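Local coordinates for protein peptidoglycan glycosyltransferase (Eggerthella lenta, PDB 4MNR) that belongs to the penicillin-binding proteins of the bacterial cell-wall machinery, pairing a dimerisation domain with a transpeptidase domain of the beta-lactamase clan, at residues S25-I30 with N80-K84; P340-D344 with F355-P359. All coordinates share one frame; numbering follows the deposited sequence.

Interaction 1: S25-I30 with N80-K84; sequences SERGTI and NDTLK
The backbone of R27 and G28, in the loop leading to strand 30-31, runs past L83 and K84 at the C-terminal end of the short helix 80-84. Both segments belong to the dimerisation domain of the penicillin-binding protein. The CA atoms of G28 and L83 are 4.6 Å apart. G28 N donates to L83 O at 2.8 Å in a nearly straight bond, 170° at the hydrogen. The CA of R27 adds a CA-H...O contact to the same oxygen. A water donates to K84 O and, weakly, to S25 O.

The R27 side chain carries most of the polar contact. CG lies anti to the backbone N (chi1 -173°) and the chain stays extended to NE, which carries the guanidinium along the helix to N80. R27 NH1 and R27 NH2 both donate to N80 OD1, at 2.8 and 2.9 Å. The oxygen sits almost in the guanidinium plane, and the amide plane is turned 35° from it. E76 takes R27 NE in a salt bridge, so the group is held on two edges. L83 CB covers one guanidinium face, 4.0 Å above its centre. L83 also reaches the start of the strand: its CD1 meets I30 CD1 at 3.9 Å, the two side chains crossing at about a right angle.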
ATOM      1  N   SER A  25      29.367   0.836 -23.562  1.00 65.59           N
ATOM      2  CA  SER A  25      28.182   0.478 -24.342  1.00 62.05           C
ATOM      3  C   SER A  25      26.907   1.136 -23.818  1.00 52.33           C
ATOM      4  O   SER A  25      26.837   1.535 -22.655  1.00 51.35           O
ATOM      5  CB  SER A  25      28.022  -1.043 -24.393  1.00 65.97           C
ATOM      6  OG  SER A  25      28.323  -1.623 -23.136  1.00 68.08           O
ATOM      7  N   GLU A  26      25.899   1.244 -24.683  1.00 44.11           N
ATOM      8  CA  GLU A  26      24.667   1.941 -24.328  1.00 39.21           C
ATOM      9  C   GLU A  26      23.797   1.136 -23.371  1.00 32.29           C
ATOM     10  O   GLU A  26      23.212   0.122 -23.750  1.00 31.17           O
ATOM     11  CB  GLU A  26      23.854   2.302 -25.572  1.00 41.01           C
ATOM     12  CG  GLU A  26      22.640   3.170 -25.264  1.00 44.86           C
ATOM     13  CD  GLU A  26      21.664   3.265 -26.422  1.00 49.69           C
ATOM     14  OE1 GLU A  26      20.460   3.487 -26.166  1.00 50.28           O
ATOM     15  OE2 GLU A  26      22.101   3.122 -27.583  1.00 52.32           O
ATOM     16  N   ARG A  27      23.720   1.593 -22.128  1.00 28.01           N
ATOM     17  CA  ARG A  27      22.798   1.016 -21.158  1.00 23.86           C
ATOM     18  C   ARG A  27      21.362   1.202 -21.658  1.00 23.76           C
ATOM     19  O   ARG A  27      21.029   2.242 -22.229  1.00 23.08           O
ATOM     20  CB  ARG A  27      22.997   1.702 -19.809  1.00 23.20           C
ATOM     21  CG  ARG A  27      22.217   1.101 -18.662  1.00 23.72           C
ATOM     22  CD  ARG A  27      22.623   1.791 -17.372  1.00 25.01           C
ATOM     23  NE  ARG A  27      21.875   1.295 -16.223  1.00 21.79           N
ATOM     24  CZ  ARG A  27      22.251   0.270 -15.465  1.00 23.23           C
ATOM     25  NH1 ARG A  27      23.370  -0.391 -15.734  1.00 23.09           N
ATOM     26  NH2 ARG A  27      21.500  -0.095 -14.430  1.00 18.75           N
ATOM     27  N   GLY A  28      20.513   0.196 -21.458  1.00 21.86           N
ATOM     28  CA  GLY A  28      19.139   0.259 -21.940  1.00 21.29           C
ATOM     29  C   GLY A  28      18.291   1.347 -21.290  1.00 22.10           C
ATOM     30  O   GLY A  28      18.650   1.874 -20.239  1.00 18.31           O
ATOM     31  N   THR A  29      17.172   1.694 -21.921  1.00 18.02           N
ATOM     32  CA  THR A  29      16.272   2.710 -21.369  1.00 16.81           C
ATOM     33  C   THR A  29      15.279   2.096 -20.397  1.00 16.43           C
ATOM     34  O   THR A  29      15.007   0.909 -20.453  1.00 17.41           O
ATOM     35  CB  THR A  29      15.457   3.415 -22.460  1.00 16.99           C
ATOM     36  OG1 THR A  29      14.708   2.441 -23.190  1.00 27.25           O
ATOM     37  CG2 THR A  29      16.375   4.153 -23.421  1.00 18.63           C
ATOM     38  N   ILE A  30      14.767   2.923 -19.487  1.00 14.26           N
ATOM     39  CA  ILE A  30      13.660   2.549 -18.617  1.00 12.86           C
ATOM     40  C   ILE A  30      12.558   3.537 -18.931  1.00 14.08           C
ATOM     41  O   ILE A  30      12.803   4.741 -18.937  1.00 14.25           O
ATOM     42  CB  ILE A  30      14.032   2.710 -17.136  1.00 12.31           C
ATOM     43  CG1 ILE A  30      15.202   1.790 -16.781  1.00 14.76           C
ATOM     44  CG2 ILE A  30      12.817   2.413 -16.237  1.00 14.11           C
ATOM     45  CD1 ILE A  30      15.893   2.149 -15.455  1.00 15.80           C
ATOM     46  N   ASN A  80      19.681  -4.385 -13.404  1.00 17.62           N
ATOM     47  CA  ASN A  80      21.014  -3.990 -13.844  1.00 19.81           C
ATOM     48  C   ASN A  80      21.587  -4.891 -14.929  1.00 23.40           C
ATOM     49  O   ASN A  80      22.121  -4.404 -15.920  1.00 21.80           O
ATOM     50  CB  ASN A  80      21.977  -3.914 -12.656  1.00 20.75           C
ATOM     51  CG  ASN A  80      23.302  -3.274 -13.018  1.00 25.28           C
ATOM     52  OD1 ASN A  80      23.349  -2.150 -13.524  1.00 24.92           O
ATOM     53  ND2 ASN A  80      24.394  -3.978 -12.743  1.00 25.80           N
ATOM     54  N   ASP A  81      21.463  -6.202 -14.750  1.00 21.85           N
ATOM     55  CA  ASP A  81      22.012  -7.147 -15.715  1.00 28.47           C
ATOM     56  C   ASP A  81      21.397  -7.015 -17.112  1.00 24.85           C
ATOM     57  O   ASP A  81      22.117  -7.055 -18.113  1.00 27.50           O
ATOM     58  CB  ASP A  81      21.886  -8.582 -15.198  1.00 36.52           C
ATOM     59  CG  ASP A  81      22.804  -8.855 -14.021  1.00 47.36           C
ATOM     60  OD1 ASP A  81      23.855  -8.182 -13.918  1.00 50.07           O
ATOM     61  OD2 ASP A  81      22.476  -9.738 -13.200  1.00 53.31           O
ATOM     62  N   THR A  82      20.082  -6.849 -17.182  1.00 23.35           N
ATOM     63  CA  THR A  82      19.436  -6.711 -18.482  1.00 26.27           C
ATOM     64  C   THR A  82      19.724  -5.343 -19.093  1.00 24.36           C
ATOM     65  O   THR A  82      19.885  -5.220 -20.304  1.00 22.93           O
ATOM     66  CB  THR A  82      17.914  -6.914 -18.403  1.00 32.62           C
ATOM     67  OG1 THR A  82      17.598  -7.774 -17.304  1.00 42.15           O
ATOM     68  CG2 THR A  82      17.411  -7.545 -19.692  1.00 31.86           C
ATOM     69  N   LEU A  83      19.794  -4.321 -18.247  1.00 19.33           N
ATOM     70  CA  LEU A  83      20.016  -2.959 -18.730  1.00 19.48           C
ATOM     71  C   LEU A  83      21.441  -2.761 -19.222  1.00 21.43           C
ATOM     72  O   LEU A  83      21.676  -2.018 -20.171  1.00 22.15           O
ATOM     73  CB  LEU A  83      19.706  -1.945 -17.625  1.00 18.29           C
ATOM     74  CG  LEU A  83      18.223  -1.792 -17.295  1.00 16.48           C
ATOM     75  CD1 LEU A  83      18.046  -1.110 -15.950  1.00 16.50           C
ATOM     76  CD2 LEU A  83      17.548  -0.993 -18.417  1.00 16.89           C
ATOM     77  N   LYS A  84      22.384  -3.428 -18.567  1.00 24.83           N
ATOM     78  CA  LYS A  84      23.801  -3.304 -18.891  1.00 32.03           C
ATOM     79  C   LYS A  84      24.125  -3.895 -20.259  1.00 36.84           C
ATOM     80  O   LYS A  84      24.816  -3.278 -21.070  1.00 38.40           O
ATOM     81  CB  LYS A  84      24.625  -4.044 -17.842  1.00 37.08           C
ATOM     82  CG  LYS A  84      25.700  -3.222 -17.183  1.00 44.53           C
ATOM     83  CD  LYS A  84      26.254  -3.969 -15.983  1.00 51.04           C
ATOM     84  CE  LYS A  84      26.562  -5.418 -16.336  1.00 56.54           C
ATOM     85  NZ  LYS A  84      27.077  -6.189 -15.169  1.00 59.47           N
TER
HETATM   86  O   HOH W   1      26.019  -0.743 -20.372  1.00 40.74           O

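Interaction 2: P340-D344 with F355-P359; sequences PYLVD and FSASP
Y341 and A357 meet where the beta hairpin of strands 343-347 and 353-356 opens out at its base. The strands are antiparallel, and 353-356 is one of the two outermost strands of its sheet within this chain. The main bump is the methyl group of A357. It sits in the notch formed by Y341 CE2 and the V343 carbonyl oxygen. A357 CB is 3.4 Å from Y341 CE2 and equally far from V343 O, close to both. It approaches the ring obliquely. The Y341 side chain takes the crowded position, with CG between its backbone N and its carbonyl carbon (chi1 70°). This places CD2 and CE2 of the ring against the A357 methyl. Further along, P359 is a second, looser bump. Its CG lies 3.7 Å from Y341 OH, so the tyrosine spans from A357 to the proline.

F355 closes the other end of the interface. Its ring presents an edge to the backbone of the facing strand: CE2 is 3.7 Å from V343 O, which lies near the ring plane. The same CE2 packs more loosely on V343 CG1, at 4.2 Å. V343 itself also packs on V109 and L111 of strand 108-111. One backbone bond ties the segments: A357 N donates to D344 O at 2.9 Å, with 172° at the hydrogen and the donor above the carbonyl plane.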
ATOM      1  N   PRO A 340       2.018  -8.713  -7.249  1.00  8.71           N
ATOM      2  CA  PRO A 340       2.295  -7.351  -7.735  1.00  8.57           C
ATOM      3  C   PRO A 340       3.492  -7.355  -8.679  1.00 10.48           C
ATOM      4  O   PRO A 340       4.464  -8.057  -8.414  1.00 11.11           O
ATOM      5  CB  PRO A 340       2.640  -6.582  -6.458  1.00 12.59           C
ATOM      6  CG  PRO A 340       2.991  -7.643  -5.442  1.00 19.52           C
ATOM      7  CD  PRO A 340       2.129  -8.815  -5.783  1.00  9.73           C
ATOM      8  N   TYR A 341       3.419  -6.601  -9.768  1.00  9.59           N
ATOM      9  CA  TYR A 341       4.577  -6.481 -10.643  1.00 10.83           C
ATOM     10  C   TYR A 341       4.710  -5.092 -11.249  1.00 11.34           C
ATOM     11  O   TYR A 341       3.723  -4.363 -11.379  1.00 10.72           O
ATOM     12  CB  TYR A 341       4.579  -7.555 -11.733  1.00 10.96           C
ATOM     13  CG  TYR A 341       3.522  -7.433 -12.806  1.00 10.27           C
ATOM     14  CD1 TYR A 341       2.222  -7.854 -12.574  1.00  9.02           C
ATOM     15  CD2 TYR A 341       3.838  -6.936 -14.065  1.00 11.49           C
ATOM     16  CE1 TYR A 341       1.254  -7.770 -13.543  1.00 12.95           C
ATOM     17  CE2 TYR A 341       2.876  -6.857 -15.056  1.00 11.13           C
ATOM     18  CZ  TYR A 341       1.585  -7.272 -14.787  1.00 11.81           C
ATOM     19  OH  TYR A 341       0.622  -7.201 -15.762  1.00 13.90           O
ATOM     20  N   LEU A 342       5.943  -4.763 -11.623  1.00 11.45           N
ATOM     21  CA  LEU A 342       6.315  -3.423 -12.029  1.00 10.18           C
ATOM     22  C   LEU A 342       6.896  -3.399 -13.444  1.00 10.94           C
ATOM     23  O   LEU A 342       6.931  -2.353 -14.082  1.00 12.98           O
ATOM     24  CB  LEU A 342       7.357  -2.911 -11.030  1.00 17.20           C
ATOM     25  CG  LEU A 342       7.607  -1.439 -10.768  1.00 21.69           C
ATOM     26  CD1 LEU A 342       6.316  -0.647 -10.765  1.00 15.42           C
ATOM     27  CD2 LEU A 342       8.322  -1.320  -9.419  1.00 13.46           C
ATOM     28  N   VAL A 343       7.377  -4.546 -13.930  1.00 11.42           N
ATOM     29  CA  VAL A 343       7.962  -4.608 -15.275  1.00 12.27           C
ATOM     30  C   VAL A 343       7.058  -5.352 -16.231  1.00 12.96           C
ATOM     31  O   VAL A 343       6.764  -6.526 -16.011  1.00 12.11           O
ATOM     32  CB  VAL A 343       9.371  -5.254 -15.274  1.00 13.17           C
ATOM     33  CG1 VAL A 343       9.890  -5.447 -16.721  1.00 15.37           C
ATOM     34  CG2 VAL A 343      10.314  -4.389 -14.468  1.00 19.02           C
ATOM     35  N   ASP A 344       6.617  -4.669 -17.290  1.00 12.47           N
ATOM     36  CA  ASP A 344       5.705  -5.271 -18.256  1.00 13.22           C
ATOM     37  C   ASP A 344       6.462  -6.091 -19.277  1.00 14.73           C
ATOM     38  O   ASP A 344       6.015  -7.163 -19.705  1.00 17.85           O
ATOM     39  CB  ASP A 344       4.913  -4.194 -19.000  1.00 16.36           C
ATOM     40  CG  ASP A 344       4.056  -4.775 -20.119  1.00 21.15           C
ATOM     41  OD1 ASP A 344       2.971  -5.314 -19.815  1.00 24.72           O
ATOM     42  OD2 ASP A 344       4.459  -4.686 -21.296  1.00 22.69           O
ATOM     43  N   PHE A 355      11.370 -10.600 -22.463  1.00 22.00           N
ATOM     44  CA  PHE A 355      10.531 -10.846 -21.306  1.00 19.81           C
ATOM     45  C   PHE A 355       9.179 -10.196 -21.502  1.00 19.96           C
ATOM     46  O   PHE A 355       9.094  -9.061 -21.968  1.00 17.14           O
ATOM     47  CB  PHE A 355      11.163 -10.291 -20.017  1.00 17.59           C
ATOM     48  CG  PHE A 355      10.274 -10.400 -18.807  1.00 17.69           C
ATOM     49  CD1 PHE A 355      10.192 -11.585 -18.092  1.00 18.34           C
ATOM     50  CD2 PHE A 355       9.519  -9.314 -18.372  1.00 15.35           C
ATOM     51  CE1 PHE A 355       9.384 -11.697 -16.997  1.00 16.38           C
ATOM     52  CE2 PHE A 355       8.704  -9.408 -17.253  1.00 14.32           C
ATOM     53  CZ  PHE A 355       8.627 -10.614 -16.563  1.00 14.84           C
ATOM     54  N   SER A 356       8.133 -10.933 -21.146  1.00 16.53           N
ATOM     55  CA  SER A 356       6.777 -10.410 -21.095  1.00 17.47           C
ATOM     56  C   SER A 356       6.153 -10.872 -19.798  1.00 14.99           C
ATOM     57  O   SER A 356       6.110 -12.077 -19.527  1.00 17.59           O
ATOM     58  CB  SER A 356       5.940 -10.954 -22.246  1.00 20.64           C
ATOM     59  OG  SER A 356       6.602 -10.765 -23.477  1.00 25.00           O
ATOM     60  N   ALA A 357       5.661  -9.931 -19.004  1.00 13.73           N
ATOM     61  CA  ALA A 357       5.060 -10.283 -17.721  1.00 13.79           C
ATOM     62  C   ALA A 357       3.824 -11.134 -17.936  1.00 15.72           C
ATOM     63  O   ALA A 357       3.055 -10.916 -18.878  1.00 19.54           O
ATOM     64  CB  ALA A 357       4.724  -9.043 -16.913  1.00 16.61           C
ATOM     65  N   SER A 358       3.661 -12.132 -17.077  1.00 15.70           N
ATOM     66  CA  SER A 358       2.492 -12.995 -17.116  1.00 14.64           C
ATOM     67  C   SER A 358       1.811 -12.853 -15.768  1.00 17.02           C
ATOM     68  O   SER A 358       2.333 -13.344 -14.765  1.00 19.93           O
ATOM     69  CB  SER A 358       2.925 -14.447 -17.338  1.00 23.15           C
ATOM     70  OG  SER A 358       1.814 -15.324 -17.347  1.00 27.99           O
ATOM     71  N   PRO A 359       0.657 -12.168 -15.728  1.00 17.57           N
ATOM     72  CA  PRO A 359      -0.050 -12.000 -14.453  1.00 17.25           C
ATOM     73  C   PRO A 359      -0.374 -13.365 -13.862  1.00 13.73           C
ATOM     74  O   PRO A 359      -0.784 -14.292 -14.582  1.00 14.88           O
ATOM     75  CB  PRO A 359      -1.330 -11.256 -14.852  1.00 16.38           C
ATOM     76  CG  PRO A 359      -0.967 -10.562 -16.145  1.00 19.08           C
ATOM     77  CD  PRO A 359      -0.060 -11.529 -16.845  1.00 20.83           C
TER

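How the interactions relate
Interaction 1 and interaction 2 follow one another along the chain, the first in the dimerisation part and the second in the transpeptidase part. Their centres are 18 Å apart. Their nearest atoms are about 7 Å apart, so they do not touch. One mixed sheet relates them. Segment 25-30 of interaction 1 leads into strand 30-31, and interaction 2 includes parts of strands 343-347 and 353-356. Strand 108-111 lies between 30-31 and 343-347. V109 on that strand touches both L83 of interaction 1 and V343 of interaction 2. The sheet therefore joins the dimerisation part to a hairpin of the transpeptidase part. Both contacts are structural packing on the same side of the chain's centre.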